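Local structure of uncharacterized protein (Uncultured organism, 5IBZ) at residues L200-D212 against G280-C292. The protein is of unknown function but belongs to the putative cyclase family, may act as an arylformamidase, and binds acetylphosphate in the crystal. Sequence-based numbering, arbitrary orientation.
Sequences LVIRTGLVESWYD and GEIWWLEELAKDC. With UVW (acetylphosphate), chain F.
In the mixed central sheet of this cyclase-family fold, 199-203 and 278-281 are parallel strands separated by 244-247, and residues 282-289 pack on one side of strand 199-203 and the turn after it, with Val201 seated on Leu285 and Trp283. CG1 of Val201, anti to the backbone N (chi1 178°), presses against Leu285 CD2 at 3.4 Å, tighter than usual for two carbons, while CG2 reaches Trp283 CZ3; a short branched residue suits a strand so closely overlaid. The indole NE1 of Trp283 is tied to Gln113 O. Further along, the extended Arg203 sets CD 3.6 Å from Ala289 CB, where the small alanine methyl lets the arginine chain lie close. Its guanidinium grips Glu208 side-on in a salt bridge, NE to OE2 and NH2 to OE1, each 2.9 Å, and NH1 pairs with Asp163. Between them an ST turn, Thr204 OG1 accepting from Leu206 N, leads the chain into the 3-10 segment 206-209. A water donates to Glu208 OE2 and accepts from Leu285 N, joining the segments just before helix 286-295. With an alanine at Glu208, the guanidinium would probably lose both carboxylate partners and the bridging water its acceptor. Glu286 OE1 stands 3.7 Å from Glu208 OE1, a like-charge approach that Arg203 probably eases. Val207 sets CG1 3.6 Å from Trp284 CE3, and the broad indole reaches Glu208 CG through CH2. Glu287 OE2 accepts from Trp284 NE1 in the ring plane (2.8 Å), which restrains the turn of the indole. At the end of strand 278-281, Glu281 lines the acetylphosphate pocket, its OE2 2.6 Å from ligand O2P.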
ATOM      1  N   LEU B 200       3.512 -32.414   2.712  1.00  7.15           N
ATOM      2  CA  LEU B 200       2.192 -32.958   2.977  1.00  7.25           C
ATOM      3  C   LEU B 200       1.137 -31.883   2.814  1.00 10.84           C
ATOM      4  O   LEU B 200       1.243 -30.810   3.381  1.00  9.33           O
ATOM      5  CB  LEU B 200       2.150 -33.536   4.374  1.00  7.42           C
ATOM      6  CG  LEU B 200       0.843 -34.234   4.738  1.00 10.77           C
ATOM      7  CD1 LEU B 200       0.668 -35.544   3.965  1.00 14.27           C
ATOM      8  CD2 LEU B 200       0.808 -34.506   6.229  1.00 13.72           C
ATOM      9  N   VAL B 201       0.117 -32.190   2.028  1.00  9.01           N
ATOM     10  CA  VAL B 201      -0.941 -31.249   1.728  1.00  8.18           C
ATOM     11  C   VAL B 201      -2.251 -31.851   2.245  1.00  8.14           C
ATOM     12  O   VAL B 201      -2.653 -32.942   1.805  1.00  8.98           O
ATOM     13  CB  VAL B 201      -1.005 -30.974   0.201  1.00 11.69           C
ATOM     14  CG1 VAL B 201      -2.100 -30.049  -0.123  1.00 15.58           C
ATOM     15  CG2 VAL B 201       0.345 -30.419  -0.296  1.00 13.74           C
ATOM     16  N   ILE B 202      -2.877 -31.182   3.215  1.00  8.87           N
ATOM     17  CA  ILE B 202      -4.026 -31.728   3.943  1.00  9.01           C
ATOM     18  C   ILE B 202      -5.323 -31.050   3.548  1.00  7.60           C
ATOM     19  O   ILE B 202      -5.458 -29.814   3.706  1.00  7.96           O
ATOM     20  CB  ILE B 202      -3.845 -31.563   5.467  1.00  8.75           C
ATOM     21  CG1 ILE B 202      -2.497 -32.158   5.892  1.00  8.67           C
ATOM     22  CG2 ILE B 202      -4.998 -32.225   6.236  1.00  8.05           C
ATOM     23  CD1 ILE B 202      -2.153 -31.892   7.345  1.00  9.47           C
ATOM     24  N   ARG B 203      -6.273 -31.831   3.034  1.00  7.79           N
ATOM     25  CA  ARG B 203      -7.609 -31.301   2.748  1.00  7.92           C
ATOM     26  C   ARG B 203      -8.541 -31.453   3.952  1.00 10.00           C
ATOM     27  O   ARG B 203      -8.900 -32.590   4.346  1.00  8.42           O
ATOM     28  CB  ARG B 203      -8.236 -31.982   1.527  1.00  9.12           C
ATOM     29  CG  ARG B 203      -9.649 -31.463   1.252  1.00  9.42           C
ATOM     30  CD  ARG B 203     -10.128 -31.762  -0.171  1.00  9.04           C
ATOM     31  NE  ARG B 203     -11.495 -31.284  -0.391  1.00 10.01           N
ATOM     32  CZ  ARG B 203     -12.582 -32.053  -0.400  1.00 10.52           C
ATOM     33  NH1 ARG B 203     -12.512 -33.357  -0.179  1.00 12.13           N
ATOM     34  NH2 ARG B 203     -13.753 -31.494  -0.618  1.00 10.18           N
ATOM     35  N   THR B 204      -8.893 -30.287   4.507  1.00  9.00           N
ATOM     36  CA  THR B 204      -9.847 -30.121   5.607  1.00  8.42           C
ATOM     37  C   THR B 204     -11.215 -29.615   5.157  1.00  8.67           C
ATOM     38  O   THR B 204     -12.200 -29.677   5.912  1.00 12.03           O
ATOM     39  CB  THR B 204      -9.369 -29.099   6.647  1.00 10.66           C
ATOM     40  OG1 THR B 204      -9.582 -27.770   6.147  1.00  9.52           O
ATOM     41  CG2 THR B 204      -7.925 -29.304   7.021  1.00 10.16           C
ATOM     42  N   GLY B 205     -11.252 -29.074   3.952  1.00 10.22           N
ATOM     43  CA  GLY B 205     -12.477 -28.544   3.365  1.00 10.50           C
ATOM     44  C   GLY B 205     -12.840 -27.137   3.812  1.00 11.21           C
ATOM     45  O   GLY B 205     -13.779 -26.547   3.279  1.00 12.22           O
ATOM     46  N   LEU B 206     -12.121 -26.581   4.786  1.00  9.53           N
ATOM     47  CA  LEU B 206     -12.620 -25.371   5.437  1.00 10.71           C
ATOM     48  C   LEU B 206     -12.775 -24.197   4.456  1.00 10.62           C
ATOM     49  O   LEU B 206     -13.818 -23.515   4.461  1.00 11.78           O
ATOM     50  CB  LEU B 206     -11.718 -24.979   6.613  1.00  9.96           C
ATOM     51  CG  LEU B 206     -12.218 -23.776   7.424  1.00 12.34           C
ATOM     52  CD1 LEU B 206     -13.537 -24.084   8.106  1.00 15.48           C
ATOM     53  CD2 LEU B 206     -11.187 -23.270   8.446  1.00 15.83           C
ATOM     54  N   VAL B 207     -11.778 -23.960   3.603  1.00 10.63           N
ATOM     55  CA  VAL B 207     -11.829 -22.824   2.690  1.00 13.57           C
ATOM     56  C   VAL B 207     -12.967 -22.974   1.658  1.00 13.10           C
ATOM     57  O   VAL B 207     -13.439 -21.976   1.088  1.00 11.95           O
ATOM     58  CB  VAL B 207     -10.464 -22.619   1.972  1.00 13.76           C
ATOM     59  CG1 VAL B 207     -10.172 -23.761   1.032  1.00 13.48           C
ATOM     60  CG2 VAL B 207     -10.418 -21.303   1.248  1.00 19.03           C
ATOM     61  N   GLU B 208     -13.463 -24.195   1.470  1.00 13.90           N
ATOM     62  CA  GLU B 208     -14.532 -24.447   0.497  1.00  9.24           C
ATOM     63  C   GLU B 208     -15.878 -23.922   0.980  1.00 14.97           C
ATOM     64  O   GLU B 208     -16.860 -23.913   0.218  1.00 21.03           O
ATOM     65  CB  GLU B 208     -14.627 -25.946   0.191  1.00 12.79           C
ATOM     66  CG  GLU B 208     -13.365 -26.485  -0.466  1.00 12.16           C
ATOM     67  CD  GLU B 208     -13.299 -28.020  -0.565  1.00 15.71           C
ATOM     68  OE1 GLU B 208     -14.344 -28.692  -0.396  1.00 16.13           O
ATOM     69  OE2 GLU B 208     -12.189 -28.527  -0.842  1.00 13.60           O
ATOM     70  N   SER B 209     -15.923 -23.495   2.236  1.00 11.74           N
ATOM     71  CA  SER B 209     -17.145 -22.946   2.813  1.00 15.93           C
ATOM     72  C   SER B 209     -17.154 -21.417   2.878  1.00 13.84           C
ATOM     73  O   SER B 209     -18.176 -20.827   3.200  1.00 15.52           O
ATOM     74  CB  SER B 209     -17.371 -23.520   4.224  1.00 16.03           C
ATOM     75  OG  SER B 209     -16.445 -23.017   5.195  1.00 18.64           O
ATOM     76  N   TRP B 210     -16.045 -20.774   2.540  1.00 11.32           N
ATOM     77  CA  TRP B 210     -15.911 -19.334   2.772  1.00  9.78           C
ATOM     78  C   TRP B 210     -16.664 -18.458   1.775  1.00 10.95           C
ATOM     79  O   TRP B 210     -17.335 -17.488   2.153  1.00 10.48           O
ATOM     80  CB  TRP B 210     -14.425 -18.953   2.739  1.00 10.53           C
ATOM     81  CG  TRP B 210     -14.183 -17.473   2.631  1.00 10.47           C
ATOM     82  CD1 TRP B 210     -13.951 -16.749   1.491  1.00  9.02           C
ATOM     83  CD2 TRP B 210     -14.150 -16.536   3.708  1.00 11.53           C
ATOM     84  NE1 TRP B 210     -13.778 -15.428   1.797  1.00 10.90           N
ATOM     85  CE2 TRP B 210     -13.888 -15.270   3.152  1.00 10.27           C
ATOM     86  CE3 TRP B 210     -14.317 -16.645   5.089  1.00 10.73           C
ATOM     87  CZ2 TRP B 210     -13.801 -14.125   3.927  1.00 11.44           C
ATOM     88  CZ3 TRP B 210     -14.227 -15.514   5.851  1.00 10.45           C
ATOM     89  CH2 TRP B 210     -13.965 -14.267   5.268  1.00 11.93           C
ATOM     90  N   TYR B 211     -16.524 -18.757   0.492  1.00 10.94           N
ATOM     91  CA  TYR B 211     -16.902 -17.778  -0.533  1.00  9.88           C
ATOM     92  C   TYR B 211     -18.408 -17.528  -0.648  1.00 12.39           C
ATOM     93  O   TYR B 211     -18.817 -16.426  -1.024  1.00 16.57           O
ATOM     94  CB  TYR B 211     -16.294 -18.209  -1.865  1.00 11.27           C
ATOM     95  CG  TYR B 211     -14.810 -17.935  -1.892  1.00 11.65           C
ATOM     96  CD1 TYR B 211     -14.334 -16.661  -2.164  1.00 13.78           C
ATOM     97  CD2 TYR B 211     -13.890 -18.926  -1.574  1.00 13.15           C
ATOM     98  CE1 TYR B 211     -12.977 -16.387  -2.166  1.00 13.16           C
ATOM     99  CE2 TYR B 211     -12.518 -18.657  -1.569  1.00 12.26           C
ATOM    100  CZ  TYR B 211     -12.077 -17.383  -1.872  1.00 12.32           C
ATOM    101  OH  TYR B 211     -10.717 -17.079  -1.871  1.00 12.26           O
ATOM    102  N   ASP B 212     -19.229 -18.487  -0.240  1.00 12.72           N
ATOM    103  CA  ASP B 212     -20.667 -18.244  -0.231  1.00 12.65           C
ATOM    104  C   ASP B 212     -21.165 -17.433   0.966  1.00 13.80           C
ATOM    105  O   ASP B 212     -22.312 -17.001   0.965  1.00 15.78           O
ATOM    106  CB  ASP B 212     -21.426 -19.562  -0.265  1.00 16.05           C
ATOM    107  CG  ASP B 212     -21.286 -20.283  -1.592  1.00 26.08           C
ATOM    108  OD1 ASP B 212     -20.985 -19.608  -2.604  1.00 24.17           O
ATOM    109  OD2 ASP B 212     -21.506 -21.513  -1.615  1.00 35.99           O
ATOM    110  N   GLY B 280       2.063 -24.191   5.561  1.00  7.23           N
ATOM    111  CA  GLY B 280       1.325 -23.630   4.442  1.00  8.44           C
ATOM    112  C   GLY B 280      -0.144 -23.485   4.783  1.00  6.65           C
ATOM    113  O   GLY B 280      -0.732 -24.369   5.415  1.00  8.60           O
ATOM    114  N   GLU B 281      -0.736 -22.353   4.408  1.00  7.16           N
ATOM    115  CA  GLU B 281      -2.115 -22.068   4.787  1.00  7.47           C
ATOM    116  C   GLU B 281      -2.898 -21.484   3.635  1.00  8.35           C
ATOM    117  O   GLU B 281      -2.331 -20.835   2.747  1.00  8.16           O
ATOM    118  CB  GLU B 281      -2.167 -21.099   5.977  1.00  8.81           C
ATOM    119  CG  GLU B 281      -1.597 -21.726   7.246  1.00 10.44           C
ATOM    120  CD  GLU B 281      -1.312 -20.740   8.360  1.00 13.30           C
ATOM    121  OE1 GLU B 281      -1.212 -19.526   8.107  1.00 15.82           O
ATOM    122  OE2 GLU B 281      -1.213 -21.218   9.506  1.00 13.57           O
ATOM    123  N   ILE B 282      -4.204 -21.680   3.693  1.00  7.40           N
ATOM    124  CA  ILE B 282      -5.175 -21.177   2.704  1.00  9.19           C
ATOM    125  C   ILE B 282      -4.879 -21.690   1.285  1.00  7.64           C
ATOM    126  O   ILE B 282      -5.080 -21.014   0.269  1.00  7.82           O
ATOM    127  CB  ILE B 282      -5.274 -19.613   2.683  1.00  7.76           C
ATOM    128  CG1 ILE B 282      -4.999 -19.013   4.077  1.00  8.87           C
ATOM    129  CG2 ILE B 282      -6.666 -19.244   2.191  1.00  9.03           C
ATOM    130  CD1 ILE B 282      -5.247 -17.510   4.181  1.00 10.19           C
ATOM    131  N   TRP B 283      -4.451 -22.938   1.201  1.00  8.04           N
ATOM    132  CA  TRP B 283      -4.350 -23.593  -0.096  1.00  8.95           C
ATOM    133  C   TRP B 283      -5.744 -24.040  -0.548  1.00  7.84           C
ATOM    134  O   TRP B 283      -6.667 -24.147   0.268  1.00  9.14           O
ATOM    135  CB  TRP B 283      -3.377 -24.789  -0.025  1.00  8.83           C
ATOM    136  CG  TRP B 283      -1.924 -24.423   0.205  1.00  7.09           C
ATOM    137  CD1 TRP B 283      -1.442 -23.381   0.939  1.00  8.10           C
ATOM    138  CD2 TRP B 283      -0.777 -25.118  -0.300  1.00  6.53           C
ATOM    139  NE1 TRP B 283      -0.061 -23.380   0.927  1.00  7.75           N
ATOM    140  CE2 TRP B 283       0.370 -24.437   0.169  1.00  7.84           C
ATOM    141  CE3 TRP B 283      -0.606 -26.241  -1.117  1.00  6.59           C
ATOM    142  CZ2 TRP B 283       1.658 -24.858  -0.131  1.00  7.42           C
ATOM    143  CZ3 TRP B 283       0.679 -26.657  -1.414  1.00  6.84           C
ATOM    144  CH2 TRP B 283       1.788 -25.970  -0.929  1.00  6.47           C
ATOM    145  N   TRP B 284      -5.904 -24.272  -1.852  1.00  8.44           N
ATOM    146  CA  TRP B 284      -7.176 -24.666  -2.449  1.00  7.22           C
ATOM    147  C   TRP B 284      -7.022 -26.048  -3.038  1.00  8.09           C
ATOM    148  O   TRP B 284      -6.270 -26.240  -3.999  1.00  7.76           O
ATOM    149  CB  TRP B 284      -7.615 -23.684  -3.542  1.00  8.09           C
ATOM    150  CG  TRP B 284      -8.948 -24.065  -4.118  1.00 10.46           C
ATOM    151  CD1 TRP B 284      -9.177 -24.796  -5.251  1.00 12.68           C
ATOM    152  CD2 TRP B 284     -10.234 -23.758  -3.568  1.00 10.42           C
ATOM    153  NE1 TRP B 284     -10.532 -24.967  -5.436  1.00 13.83           N
ATOM    154  CE2 TRP B 284     -11.200 -24.337  -4.418  1.00 11.50           C
ATOM    155  CE3 TRP B 284     -10.667 -23.055  -2.429  1.00 10.84           C
ATOM    156  CZ2 TRP B 284     -12.573 -24.211  -4.177  1.00 15.13           C
ATOM    157  CZ3 TRP B 284     -12.024 -22.936  -2.196  1.00 13.59           C
ATOM    158  CH2 TRP B 284     -12.959 -23.520  -3.062  1.00 13.94           C
ATOM    159  N   LEU B 285      -7.721 -27.022  -2.455  1.00  8.76           N
ATOM    160  CA  LEU B 285      -7.455 -28.420  -2.758  1.00  8.80           C
ATOM    161  C   LEU B 285      -8.621 -29.175  -3.378  1.00  9.32           C
ATOM    162  O   LEU B 285      -8.511 -30.372  -3.636  1.00  9.83           O
ATOM    163  CB  LEU B 285      -7.019 -29.123  -1.465  1.00  9.54           C
ATOM    164  CG  LEU B 285      -5.765 -28.517  -0.819  1.00 10.61           C
ATOM    165  CD1 LEU B 285      -5.407 -29.245   0.463  1.00 10.43           C
ATOM    166  CD2 LEU B 285      -4.586 -28.514  -1.777  1.00  9.68           C
ATOM    167  N   GLU B 286      -9.744 -28.494  -3.597  1.00  8.85           N
ATOM    168  CA  GLU B 286     -10.957 -29.177  -4.039  1.00  9.59           C
ATOM    169  C   GLU B 286     -10.788 -29.901  -5.372  1.00  9.21           C
ATOM    170  O   GLU B 286     -11.242 -31.046  -5.530  1.00 10.48           O
ATOM    171  CB  GLU B 286     -12.124 -28.188  -4.148  1.00 11.48           C
ATOM    172  CG  GLU B 286     -13.464 -28.937  -4.330  1.00 12.69           C
ATOM    173  CD  GLU B 286     -14.692 -28.043  -4.339  1.00 26.68           C
ATOM    174  OE1 GLU B 286     -14.680 -26.980  -3.700  1.00 24.29           O
ATOM    175  OE2 GLU B 286     -15.693 -28.426  -4.980  1.00 35.50           O
ATOM    176  N   GLU B 287     -10.182 -29.254  -6.360  1.00  9.99           N
ATOM    177  CA  GLU B 287     -10.072 -29.885  -7.686  1.00 11.44           C
ATOM    178  C   GLU B 287      -8.986 -30.949  -7.731  1.00 10.43           C
ATOM    179  O   GLU B 287      -9.149 -31.985  -8.390  1.00 11.87           O
ATOM    180  CB  GLU B 287      -9.824 -28.836  -8.771  1.00 14.79           C
ATOM    181  CG  GLU B 287     -11.123 -28.187  -9.248  1.00 28.97           C
ATOM    182  CD  GLU B 287     -11.898 -27.509  -8.127  1.00 42.10           C
ATOM    183  OE1 GLU B 287     -12.968 -28.040  -7.733  1.00 40.24           O
ATOM    184  OE2 GLU B 287     -11.444 -26.445  -7.645  1.00 36.31           O
ATOM    185  N   LEU B 288      -7.869 -30.697  -7.057  1.00  8.14           N
ATOM    186  CA  LEU B 288      -6.830 -31.706  -6.934  1.00  9.30           C
ATOM    187  C   LEU B 288      -7.391 -32.961  -6.287  1.00  9.06           C
ATOM    188  O   LEU B 288      -7.127 -34.079  -6.748  1.00  9.14           O
ATOM    189  CB  LEU B 288      -5.643 -31.190  -6.117  1.00  9.98           C
ATOM    190  CG  LEU B 288      -4.541 -32.224  -5.831  1.00 10.32           C
ATOM    191  CD1 LEU B 288      -3.828 -32.677  -7.112  1.00  8.98           C
ATOM    192  CD2 LEU B 288      -3.547 -31.692  -4.832  1.00 11.18           C
ATOM    193  N   ALA B 289      -8.164 -32.794  -5.220  1.00  8.30           N
ATOM    194  CA  ALA B 289      -8.670 -33.949  -4.494  1.00  8.51           C
ATOM    195  C   ALA B 289      -9.659 -34.753  -5.351  1.00  8.88           C
ATOM    196  O   ALA B 289      -9.654 -35.990  -5.319  1.00 10.27           O
ATOM    197  CB  ALA B 289      -9.310 -33.526  -3.192  1.00 10.38           C
ATOM    198  N   LYS B 290     -10.493 -34.072  -6.129  1.00  9.00           N
ATOM    199  CA  LYS B 290     -11.390 -34.777  -7.041  1.00 10.83           C
ATOM    200  C   LYS B 290     -10.599 -35.592  -8.053  1.00 11.29           C
ATOM    201  O   LYS B 290     -10.949 -36.739  -8.350  1.00 10.97           O
ATOM    202  CB  LYS B 290     -12.313 -33.793  -7.759  1.00 12.61           C
ATOM    203  CG  LYS B 290     -13.432 -34.441  -8.564  1.00 17.70           C
ATOM    204  CD  LYS B 290     -14.348 -33.366  -9.114  1.00 31.46           C
ATOM    205  CE  LYS B 290     -15.437 -33.941 -10.006  1.00 42.83           C
ATOM    206  NZ  LYS B 290     -16.055 -35.168  -9.428  1.00 49.24           N
ATOM    207  N   ASP B 291      -9.526 -35.009  -8.573  1.00  9.78           N
ATOM    208  CA  ASP B 291      -8.712 -35.701  -9.565  1.00 10.20           C
ATOM    209  C   ASP B 291      -8.045 -36.924  -8.942  1.00 10.05           C
ATOM    210  O   ASP B 291      -8.017 -37.985  -9.554  1.00 10.91           O
ATOM    211  CB  ASP B 291      -7.673 -34.754 -10.172  1.00  9.58           C
ATOM    212  CG  ASP B 291      -6.820 -35.439 -11.227  1.00 12.56           C
ATOM    213  OD1 ASP B 291      -7.334 -35.620 -12.345  1.00 13.70           O
ATOM    214  OD2 ASP B 291      -5.660 -35.802 -10.930  1.00 13.81           O
ATOM    215  N   CYS B 292      -7.495 -36.774  -7.738  1.00 11.42           N
ATOM    216  CA  CYS B 292      -6.843 -37.907  -7.063  1.00  9.93           C
ATOM    217  C   CYS B 292      -7.835 -39.034  -6.747  1.00  9.98           C
ATOM    218  O   CYS B 292      -7.480 -40.212  -6.798  1.00 10.67           O
ATOM    219  CB  CYS B 292      -6.149 -37.445  -5.786  1.00  8.88           C
ATOM    220  SG  CYS B 292      -4.746 -36.320  -6.061  1.00 11.05           S
TER
HETATM  221  C1  UVW F 401      -2.834 -16.925  13.070  1.00 44.05           C
HETATM  222  O1  UVW F 401      -2.604 -15.837  12.667  1.00 54.91           O
HETATM  223  C1M UVW F 401      -3.777 -17.119  14.255  1.00 43.15           C
HETATM  224  O2  UVW F 401      -2.257 -18.053  12.479  1.00 27.99           O
HETATM  225  P   UVW F 401      -1.116 -17.972  11.298  1.00 20.73           P
HETATM  226  O1P UVW F 401      -0.033 -16.981  11.654  1.00 22.07           O
HETATM  227  O2P UVW F 401      -0.548 -19.368  11.182  1.00 26.99           O
HETATM  228  O3P UVW F 401      -1.714 -17.569   9.975  1.00 27.93           O
HETATM  229  O   HOH W   1      -9.775 -27.195  -0.483  1.00 11.10           O